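Side-chain contacts in DspB (Aggregatibacter actinomycetemcomitans, PDB 1YHT), which is a biofilm-releasing family 20 glycoside hydrolase that probably cleaves beta-linked N-acetylhexosamine units from polysaccharides: residues P90-S93 and Y94-D98; S165-I168 and D169-D173; P260-A264 and K265-V269; N301-L304 and G305-D308. All blocks are in the same frame, centred on the assembly; numbering follows the deposited sequence.

Contact 1: residues P90-S93 and Y94-D98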
loop_
_atom_site.group_PDB
_atom_site.type_symbol
_atom_site.label_atom_id
_atom_site.label_comp_id
_atom_site.label_asym_id
_atom_site.label_seq_id
_atom_site.Cartn_x
_atom_site.Cartn_y
_atom_site.Cartn_z
ATOM N N PRO A 90 17.024 2.500 6.635
ATOM C CA PRO A 90 16.367 2.604 7.931
ATOM C C PRO A 90 15.225 1.643 8.185
ATOM O O PRO A 90 14.596 1.167 7.252
ATOM C CB PRO A 90 15.846 4.034 7.939
ATOM C CG PRO A 90 15.577 4.325 6.475
ATOM C CD PRO A 90 16.670 3.634 5.751
ATOM N N PHE A 91 14.991 1.334 9.454
ATOM C CA PHE A 91 13.778 0.591 9.802
ATOM C C PHE A 91 13.271 0.999 11.159
ATOM O O PHE A 91 14.023 1.485 12.026
ATOM C CB PHE A 91 14.013 -0.907 9.688
ATOM C CG PHE A 91 15.020 -1.439 10.665
ATOM C CD1 PHE A 91 14.593 -1.952 11.893
ATOM C CD2 PHE A 91 16.380 -1.454 10.368
ATOM C CE1 PHE A 91 15.512 -2.481 12.808
ATOM C CE2 PHE A 91 17.289 -1.978 11.279
ATOM C CZ PHE A 91 16.849 -2.480 12.504
ATOM N N LEU A 92 11.969 0.831 11.356
ATOM C CA LEU A 92 11.341 1.125 12.653
ATOM C C LEU A 92 11.575 -0.042 13.559
ATOM O O LEU A 92 11.284 -1.191 13.186
ATOM C CB LEU A 92 9.834 1.383 12.486
ATOM C CG LEU A 92 9.465 2.666 11.766
ATOM C CD1 LEU A 92 7.983 2.668 11.340
ATOM C CD2 LEU A 92 9.827 3.928 12.580
ATOM N N SER A 93 12.056 0.226 14.770
ATOM C CA SER A 93 12.190 -0.811 15.753
ATOM C C SER A 93 10.817 -1.226 16.266
ATOM O O SER A 93 9.848 -0.484 16.156
ATOM C CB SER A 93 13.041 -0.341 16.947
ATOM O OG SER A 93 12.287 0.544 17.759
ATOM N N TYR A 94 10.757 -2.404 16.874
ATOM C CA TYR A 94 9.526 -2.853 17.529
ATOM C C TYR A 94 9.041 -1.884 18.637
ATOM O O TYR A 94 7.854 -1.672 18.792
ATOM C CB TYR A 94 9.729 -4.202 18.191
ATOM C CG TYR A 94 10.025 -5.361 17.280
ATOM C CD1 TYR A 94 9.287 -5.594 16.102
ATOM C CD2 TYR A 94 11.008 -6.272 17.620
ATOM C CE1 TYR A 94 9.566 -6.689 15.295
ATOM C CE2 TYR A 94 11.272 -7.403 16.804
ATOM C CZ TYR A 94 10.555 -7.577 15.646
ATOM O OH TYR A 94 10.867 -8.708 14.866
ATOM N N ARG A 95 9.961 -1.337 19.420
ATOM C CA ARG A 95 9.601 -0.318 20.427
ATOM C C ARG A 95 9.006 0.936 19.809
ATOM O O ARG A 95 7.972 1.450 20.256
ATOM C CB ARG A 95 10.822 0.009 21.293
ATOM C CG ARG A 95 10.657 1.230 22.239
ATOM C CD ARG A 95 11.708 1.221 23.382
ATOM N NE ARG A 95 11.014 1.372 24.693
ATOM C CZ ARG A 95 10.585 0.378 25.481
ATOM N NH1 ARG A 95 10.803 -0.907 25.163
ATOM N NH2 ARG A 95 9.952 0.673 26.630
ATOM N N GLN A 96 9.634 1.405 18.743
ATOM C CA GLN A 96 9.092 2.496 17.954
ATOM C C GLN A 96 7.709 2.197 17.392
ATOM O O GLN A 96 6.805 3.022 17.485
ATOM C CB GLN A 96 10.034 2.883 16.824
ATOM C CG GLN A 96 11.255 3.589 17.357
ATOM C CD GLN A 96 12.374 3.756 16.337
ATOM O OE1 GLN A 96 12.419 3.077 15.323
ATOM N NE2 GLN A 96 13.286 4.683 16.623
ATOM N N LEU A 97 7.531 0.999 16.841
ATOM C CA LEU A 97 6.222 0.613 16.320
ATOM C C LEU A 97 5.166 0.512 17.422
ATOM O O LEU A 97 4.008 0.830 17.201
ATOM C CB LEU A 97 6.345 -0.699 15.596
ATOM C CG LEU A 97 7.120 -0.676 14.277
ATOM C CD1 LEU A 97 7.711 -2.031 13.944
ATOM C CD2 LEU A 97 6.233 -0.139 13.164
ATOM N N ASP A 98 5.566 0.034 18.601
ATOM C CA ASP A 98 4.640 -0.049 19.740
ATOM C C ASP A 98 4.194 1.345 20.226
ATOM O O ASP A 98 3.049 1.545 20.559
ATOM C CB ASP A 98 5.269 -0.795 20.907
ATOM C CG ASP A 98 5.339 -2.298 20.685
ATOM O OD1 ASP A 98 4.645 -2.841 19.781
ATOM O OD2 ASP A 98 6.099 -2.930 21.461
HETATM O O HOH W 1 14.308 3.707 13.370
#

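Contact 2: residues S165-I168 and D169-D173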
loop_
_atom_site.group_PDB
_atom_site.type_symbol
_atom_site.label_atom_id
_atom_site.label_comp_id
_atom_site.label_asym_id
_atom_site.label_seq_id
_atom_site.Cartn_x
_atom_site.Cartn_y
_atom_site.Cartn_z
ATOM N N SER A 165 2.468 -13.678 9.310
ATOM C CA SER A 165 2.224 -13.928 10.749
ATOM C C SER A 165 3.017 -13.004 11.677
ATOM O O SER A 165 2.513 -12.524 12.703
ATOM C CB SER A 165 2.543 -15.389 11.078
ATOM O OG SER A 165 1.625 -16.248 10.412
ATOM N N GLU A 166 4.290 -12.780 11.333
ATOM C CA GLU A 166 5.129 -11.856 12.067
ATOM C C GLU A 166 4.592 -10.419 12.002
ATOM O O GLU A 166 4.518 -9.709 13.021
ATOM C CB GLU A 166 6.538 -11.918 11.505
ATOM C CG GLU A 166 7.492 -11.011 12.286
ATOM C CD GLU A 166 8.912 -11.072 11.777
ATOM O OE1 GLU A 166 9.234 -10.286 10.868
ATOM O OE2 GLU A 166 9.684 -11.867 12.320
ATOM N N VAL A 167 4.225 -9.983 10.802
ATOM C CA VAL A 167 3.666 -8.618 10.596
ATOM C C VAL A 167 2.355 -8.443 11.376
ATOM O O VAL A 167 2.144 -7.444 12.084
ATOM C CB VAL A 167 3.526 -8.302 9.120
ATOM C CG1 VAL A 167 2.732 -7.028 8.921
ATOM C CG2 VAL A 167 4.900 -8.173 8.461
ATOM N N ILE A 168 1.522 -9.468 11.336
ATOM C CA ILE A 168 0.296 -9.488 12.136
ATOM C C ILE A 168 0.583 -9.368 13.626
ATOM O O ILE A 168 -0.034 -8.550 14.328
ATOM C CB ILE A 168 -0.520 -10.774 11.810
ATOM C CG1 ILE A 168 -1.045 -10.663 10.409
ATOM C CG2 ILE A 168 -1.697 -10.973 12.793
ATOM C CD1 ILE A 168 -1.650 -11.906 9.859
ATOM N N ASP A 169 1.551 -10.130 14.120
ATOM C CA ASP A 169 1.967 -10.043 15.525
ATOM C C ASP A 169 2.492 -8.652 15.931
ATOM O O ASP A 169 2.187 -8.143 17.018
ATOM C CB ASP A 169 3.059 -11.051 15.838
ATOM C CG ASP A 169 2.541 -12.482 15.906
ATOM O OD1 ASP A 169 1.321 -12.686 15.951
ATOM O OD2 ASP A 169 3.368 -13.385 15.943
ATOM N N ILE A 170 3.265 -8.041 15.054
ATOM C CA ILE A 170 3.794 -6.685 15.265
ATOM C C ILE A 170 2.685 -5.616 15.402
ATOM O O ILE A 170 2.698 -4.843 16.338
ATOM C CB ILE A 170 4.752 -6.294 14.134
ATOM C CG1 ILE A 170 6.048 -7.116 14.185
ATOM C CG2 ILE A 170 5.148 -4.812 14.193
ATOM C CD1 ILE A 170 6.908 -6.981 12.853
ATOM N N PHE A 171 1.724 -5.597 14.480
ATOM C CA PHE A 171 0.651 -4.590 14.503
ATOM C C PHE A 171 -0.442 -4.935 15.523
ATOM O O PHE A 171 -1.120 -4.042 16.051
ATOM C CB PHE A 171 0.093 -4.352 13.089
ATOM C CG PHE A 171 1.064 -3.615 12.215
ATOM C CD1 PHE A 171 1.006 -2.217 12.113
ATOM C CD2 PHE A 171 2.114 -4.277 11.615
ATOM C CE1 PHE A 171 1.947 -1.511 11.370
ATOM C CE2 PHE A 171 3.090 -3.574 10.872
ATOM C CZ PHE A 171 3.008 -2.223 10.736
ATOM N N GLY A 172 -0.597 -6.224 15.804
ATOM C CA GLY A 172 -1.587 -6.702 16.776
ATOM C C GLY A 172 -2.977 -6.062 16.605
ATOM O O GLY A 172 -3.432 -5.877 15.485
ATOM N N ASP A 173 -3.630 -5.688 17.713
ATOM C CA ASP A 173 -5.040 -5.220 17.638
ATOM C C ASP A 173 -5.257 -3.803 17.077
ATOM O O ASP A 173 -6.385 -3.312 17.067
ATOM C CB ASP A 173 -5.775 -5.398 19.005
ATOM C CG ASP A 173 -5.293 -4.455 20.081
ATOM O OD1 ASP A 173 -4.447 -3.562 19.852
ATOM O OD2 ASP A 173 -5.791 -4.601 21.206
HETATM O O HOH W 2 -2.506 -7.664 13.561
#

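Contact 3: residues P260-A264 and K265-V269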
loop_
_atom_site.group_PDB
_atom_site.type_symbol
_atom_site.label_atom_id
_atom_site.label_comp_id
_atom_site.label_asym_id
_atom_site.label_seq_id
_atom_site.Cartn_x
_atom_site.Cartn_y
_atom_site.Cartn_z
ATOM N N PRO A 260 -17.077 0.339 -11.213
ATOM C CA PRO A 260 -18.493 0.040 -11.128
ATOM C C PRO A 260 -18.813 -1.444 -11.267
ATOM O O PRO A 260 -19.727 -1.924 -10.630
ATOM C CB PRO A 260 -19.092 0.847 -12.287
ATOM C CG PRO A 260 -18.090 2.021 -12.463
ATOM C CD PRO A 260 -16.783 1.313 -12.279
ATOM N N GLU A 261 -18.081 -2.145 -12.116
ATOM C CA GLU A 261 -18.283 -3.585 -12.275
ATOM C C GLU A 261 -18.068 -4.350 -10.980
ATOM O O GLU A 261 -18.817 -5.280 -10.661
ATOM C CB GLU A 261 -17.435 -4.121 -13.401
ATOM C CG GLU A 261 -18.063 -3.839 -14.747
ATOM C CD GLU A 261 -17.093 -3.891 -15.899
ATOM O OE1 GLU A 261 -15.860 -3.990 -15.728
ATOM O OE2 GLU A 261 -17.585 -3.831 -17.043
ATOM N N LEU A 262 -17.081 -3.913 -10.198
ATOM C CA LEU A 262 -16.804 -4.491 -8.897
ATOM C C LEU A 262 -17.931 -4.198 -7.926
ATOM O O LEU A 262 -18.371 -5.084 -7.200
ATOM C CB LEU A 262 -15.476 -3.955 -8.355
ATOM C CG LEU A 262 -14.209 -4.500 -9.068
ATOM C CD1 LEU A 262 -12.954 -3.788 -8.575
ATOM C CD2 LEU A 262 -14.054 -5.978 -8.904
ATOM N N LEU A 263 -18.405 -2.949 -7.941
ATOM C CA LEU A 263 -19.521 -2.536 -7.062
ATOM C C LEU A 263 -20.775 -3.339 -7.359
ATOM O O LEU A 263 -21.476 -3.787 -6.449
ATOM C CB LEU A 263 -19.813 -1.055 -7.254
ATOM C CG LEU A 263 -18.714 -0.078 -6.836
ATOM C CD1 LEU A 263 -19.161 1.333 -7.079
ATOM C CD2 LEU A 263 -18.305 -0.268 -5.390
ATOM N N ALA A 264 -21.019 -3.544 -8.655
ATOM C CA ALA A 264 -22.185 -4.323 -9.104
ATOM C C ALA A 264 -22.139 -5.756 -8.600
ATOM O O ALA A 264 -23.190 -6.307 -8.290
ATOM C CB ALA A 264 -22.290 -4.303 -10.566
ATOM N N LYS A 265 -20.934 -6.345 -8.510
ATOM C CA LYS A 265 -20.758 -7.657 -7.930
ATOM C C LYS A 265 -20.734 -7.688 -6.405
ATOM O O LYS A 265 -20.642 -8.736 -5.840
ATOM C CB LYS A 265 -19.513 -8.355 -8.483
ATOM C CG LYS A 265 -19.768 -9.144 -9.782
ATOM C CD LYS A 265 -20.496 -10.483 -9.527
ATOM C CE LYS A 265 -19.465 -11.622 -9.370
ATOM N NZ LYS A 265 -19.922 -12.875 -8.695
ATOM N N GLY A 266 -20.829 -6.568 -5.724
ATOM C CA GLY A 266 -20.872 -6.610 -4.267
ATOM C C GLY A 266 -19.563 -6.376 -3.521
ATOM O O GLY A 266 -19.528 -6.479 -2.296
ATOM N N PHE A 267 -18.489 -6.054 -4.232
ATOM C CA PHE A 267 -17.207 -5.847 -3.579
ATOM C C PHE A 267 -17.189 -4.576 -2.788
ATOM O O PHE A 267 -17.711 -3.544 -3.218
ATOM C CB PHE A 267 -16.052 -5.820 -4.596
ATOM C CG PHE A 267 -15.631 -7.189 -5.051
ATOM C CD1 PHE A 267 -14.640 -7.878 -4.394
ATOM C CD2 PHE A 267 -16.261 -7.796 -6.127
ATOM C CE1 PHE A 267 -14.270 -9.159 -4.801
ATOM C CE2 PHE A 267 -15.899 -9.078 -6.561
ATOM C CZ PHE A 267 -14.902 -9.760 -5.923
ATOM N N THR A 268 -16.505 -4.650 -1.638
ATOM C CA THR A 268 -16.014 -3.462 -0.966
ATOM C C THR A 268 -14.891 -2.866 -1.788
ATOM O O THR A 268 -13.907 -3.533 -2.089
ATOM C CB THR A 268 -15.523 -3.832 0.425
ATOM O OG1 THR A 268 -16.631 -4.373 1.141
ATOM C CG2 THR A 268 -14.976 -2.655 1.167
ATOM N N VAL A 269 -15.050 -1.607 -2.187
ATOM C CA VAL A 269 -14.027 -0.948 -2.962
ATOM C C VAL A 269 -13.762 0.453 -2.389
ATOM O O VAL A 269 -14.694 1.262 -2.240
ATOM C CB VAL A 269 -14.409 -0.826 -4.439
ATOM C CG1 VAL A 269 -13.223 -0.261 -5.219
ATOM C CG2 VAL A 269 -14.867 -2.212 -5.038
#

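Contact 4: residues N301-L304 and G305-D308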
loop_
_atom_site.group_PDB
_atom_site.type_symbol
_atom_site.label_atom_id
_atom_site.label_comp_id
_atom_site.label_asym_id
_atom_site.label_seq_id
_atom_site.Cartn_x
_atom_site.Cartn_y
_atom_site.Cartn_z
ATOM N N ASN A 301 -12.579 19.895 -7.874
ATOM C CA ASN A 301 -12.762 18.986 -9.013
ATOM C C ASN A 301 -12.916 17.499 -8.672
ATOM O O ASN A 301 -13.383 16.735 -9.510
ATOM C CB ASN A 301 -11.594 19.137 -10.021
ATOM C CG ASN A 301 -11.414 20.574 -10.507
ATOM O OD1 ASN A 301 -10.346 21.187 -10.336
ATOM N ND2 ASN A 301 -12.438 21.117 -11.094
ATOM N N TRP A 302 -12.504 17.058 -7.483
ATOM C CA TRP A 302 -12.653 15.646 -7.156
ATOM C C TRP A 302 -13.888 15.367 -6.317
ATOM O O TRP A 302 -14.275 16.178 -5.460
ATOM C CB TRP A 302 -11.397 15.070 -6.485
ATOM C CG TRP A 302 -11.548 13.594 -6.245
ATOM C CD1 TRP A 302 -11.569 12.603 -7.179
ATOM C CD2 TRP A 302 -11.769 12.965 -4.986
ATOM N NE1 TRP A 302 -11.755 11.373 -6.568
ATOM C CE2 TRP A 302 -11.875 11.572 -5.220
ATOM C CE3 TRP A 302 -11.823 13.431 -3.669
ATOM C CZ2 TRP A 302 -12.061 10.663 -4.193
ATOM C CZ3 TRP A 302 -12.046 12.518 -2.656
ATOM C CH2 TRP A 302 -12.196 11.152 -2.935
ATOM N N ASP A 303 -14.538 14.238 -6.576
ATOM C CA ASP A 303 -15.499 13.684 -5.626
ATOM C C ASP A 303 -15.370 12.177 -5.601
ATOM O O ASP A 303 -14.728 11.562 -6.485
ATOM C CB ASP A 303 -16.965 14.107 -5.900
ATOM C CG ASP A 303 -17.528 13.543 -7.174
ATOM O OD1 ASP A 303 -17.923 12.357 -7.182
ATOM O OD2 ASP A 303 -17.641 14.328 -8.153
ATOM N N LEU A 304 -15.981 11.574 -4.592
ATOM C CA LEU A 304 -15.725 10.153 -4.317
ATOM C C LEU A 304 -16.075 9.234 -5.516
ATOM O O LEU A 304 -15.505 8.145 -5.652
ATOM C CB LEU A 304 -16.470 9.722 -3.056
ATOM C CG LEU A 304 -16.224 8.292 -2.606
ATOM C CD1 LEU A 304 -14.687 8.077 -2.291
ATOM C CD2 LEU A 304 -17.110 7.933 -1.438
ATOM N N GLY A 305 -16.987 9.674 -6.376
ATOM C CA GLY A 305 -17.442 8.872 -7.503
ATOM C C GLY A 305 -16.586 8.945 -8.747
ATOM O O GLY A 305 -16.796 8.199 -9.726
ATOM N N VAL A 306 -15.634 9.854 -8.726
ATOM C CA VAL A 306 -14.708 10.017 -9.777
ATOM C C VAL A 306 -13.583 9.058 -9.476
ATOM O O VAL A 306 -12.788 9.310 -8.565
ATOM C CB VAL A 306 -14.225 11.441 -9.878
ATOM C CG1 VAL A 306 -13.150 11.598 -10.989
ATOM C CG2 VAL A 306 -15.407 12.396 -10.177
ATOM N N TRP A 307 -13.526 7.962 -10.257
ATOM C CA TRP A 307 -12.561 6.856 -10.007
ATOM C C TRP A 307 -11.589 6.651 -11.147
ATOM O O TRP A 307 -10.501 6.145 -10.920
ATOM C CB TRP A 307 -13.281 5.540 -9.757
ATOM C CG TRP A 307 -14.065 5.093 -10.937
ATOM C CD1 TRP A 307 -15.328 5.480 -11.271
ATOM C CD2 TRP A 307 -13.640 4.186 -11.963
ATOM N NE1 TRP A 307 -15.714 4.871 -12.437
ATOM C CE2 TRP A 307 -14.699 4.068 -12.883
ATOM C CE3 TRP A 307 -12.467 3.474 -12.196
ATOM C CZ2 TRP A 307 -14.616 3.266 -14.025
ATOM C CZ3 TRP A 307 -12.385 2.671 -13.330
ATOM C CH2 TRP A 307 -13.456 2.576 -14.230
ATOM N N ASP A 308 -11.977 7.005 -12.378
ATOM C CA ASP A 308 -11.175 6.692 -13.564
ATOM C C ASP A 308 -10.295 7.895 -13.954
ATOM O O ASP A 308 -10.596 8.657 -14.911
ATOM C CB ASP A 308 -12.064 6.197 -14.717
ATOM C CG ASP A 308 -11.298 5.914 -16.004
ATOM O OD1 ASP A 308 -10.073 5.712 -15.997
ATOM O OD2 ASP A 308 -11.941 5.915 -17.066
#

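Contact 1: residues P90-S93 and Y94-D98
Ser-93 and Gln-96 grip each other twice at the start of helix 94-106, a worked example of the capping box. Ser-93 is the N-cap: its OG accepts from Gln-96 N at 3.0 Å, and in return Gln-96 OE1 accepts from Ser-93 N at 2.9 Å, an almost straight bond (166°) whose donor is tilted out of the amide's carbonyl plane. The serine hydroxyl reaches the helix because chi1 of 75° tucks OG between its own backbone N and carbonyl carbon. In the glutamine, chi1 of -72° holds CG 3.2 Å from Ser-93 OG, and the extended chain beyond it delivers OE1 to Ser-93 N. The first turn closes with Leu-97 N bonded to Ser-93 O.

The tight side is apolar. Leu-97 reaches back to Leu-92, the two side chains crossing at about a right angle with Leu-92 CD1 and Leu-97 CD2 3.8 Å apart; Ile-35 of helix 32-44 and Ile-170 of helix 154-171 continue this packing. The looser part is polar: one water donates to both Phe-91 O and Gln-96 OE1; farther along, exposed Arg-95 leads away from the contact. Gly-80 O holds Gln-96 NE2, so both ends of the amide are engaged, which should fix its rotation. The reciprocal bonds thus satisfy polar groups that a helix start would otherwise leave without intrahelical partners.

Contact 2: residues S165-I168 and D169-D173
The last turns of helix 154-171, which packs against the parallel barrel, bring Val-167 and Phe-171 together one turn apart. Their side chains lie side by side and point the same way, with Val-167 CG1 3.9 Å from Phe-171 CD2. That edge of the ring also meets the backbone: Val-167 O lies in the ring plane, 3.2 Å from CD2, while accepting the helical bond from Phe-171 N. Both side chains press on Pro-113 of strand 110-117.

Glu-166 and Ile-170 form the neighbouring pair, crossing obliquely with Glu-166 CG 4.1 Å from Ile-170 CD1. A fully extended chain (chi1 -177°, chi2 179°) carries the glutamate's carboxylate away from the isoleucine to Ser-64 OG and Leu-66 N. On another side of the helix Asp-169 folds back so that its CG stands 3.2 Å from Ser-165 O, and its OD2 bonds to a bound glycerol, probably from the crystallisation liquor.

At the C-terminal end Gly-172 N donates to Ile-168 O at 2.8 Å; a water bridges that oxygen to Gly-172 O as the chain turns off with positive phi. An apolar flank on the strands, with exposed Asp-169 on another side, is typical of the outer helices of a TIM barrel.

Contact 3: residues P260-A264 and K265-V269
Leu-262 and Phe-267 meet at a slant beneath a Schellman motif, the C-terminal cap of helix 259-264. Leu-262 CD2 comes within 4.0 Å of Phe-267 CD2, so that a methyl of the last helical turn meets a ring carbon just past the cap. The phenyl ring is turned edge-on to the helix end, with Leu-262 O in its plane; chi1 of -79° sets CG beside the phenylalanine's own backbone N and keeps the ring on the leucine's flank.

Val-269 approaches from farther along the chain. Its CG2 touches both leucines, 3.8 Å from Leu-262 CB and 4.0 Å from Leu-263 CD2, and the Leu-263 and Val-269 side chains stand at about a right angle. Tyr-236 of strand 233-236 touches both Leu-262 and Val-269, seating the helix end on the barrel wall.

The backbone makes this reversal possible. Gly-266 adopts positive phi (97°), where a side chain would be jammed against the preceding carbonyl oxygen, and the chain swings round so that Phe-267 N bonds to Leu-262 O at 3.1 Å. Inside that loop Gly-266 N donates to Leu-263 O at 2.9 Å, meeting the oxygen from above its carbonyl plane, 66° out of it.

Contact 4: residues N301-L304 and G305-D308
Trp-302 and Val-306 meet through the indole N-H: NE1 donates to Val-306 O at 3.1 Å, lying in the plane of that carbonyl, though the oxygen is tilted somewhat out of the indole plane. The two side chains slide past each other in opposite directions, bringing Trp-302 CD1 to 4.0 Å from Val-306 CB. With CG anti to the tryptophan's backbone N (chi1 -176°), the ring swings over the turn that follows, and Leu-304 N lies over one face, offset toward the rim.

Asp-303 braces the turn with its carboxylate. Its OD1 accepts from Gly-305 N at 3.0 Å on the anti side of the carboxylate, while OD2 rests 3.6 Å from Val-306 CG2, the aspartate and valine side chains crossing at about a right angle. Asp-303 O receives Val-306 N at 3.0 Å, from above the carbonyl plane.

Farther out, a salt bridge from Arg-315 to OD2 steadies the carboxylate. Asn-271 and Asn-273 both donate to Val-306 O, so three bonds grip this buried oxygen, and Tyr-276 meets the indole with its ring at about 45°. Together the Asp-303 to Val-306 backbone bond and the side-chain bond to Gly-305 are typical of a type I beta turn whose first residue is an aspartate, an Asx turn overlapping the beta turn.

How the contacts relate
Followed from the N terminus, the four contacts come in series; each closes a short local segment, and none nests within or crosses another. Contact 1 turns the chain from strand 90-91 into helix 94-106, and contact 2 ends helix 154-171 before strand 177-181. Though far apart in sequence, these two touch, with Tyr-94 CE1 3.6 Å from Ile-170 CD1, and so join two outer helices. Contact 3 leads from helix 259-264 into strand 269-271; contact 4 shapes the loop between helix 287-301 and strand 324-329. They meet where Pro-260 packs on Trp-307. Centres of contacts 1 and 4 lie about 36 Å apart, on opposite sides of the chain's centre.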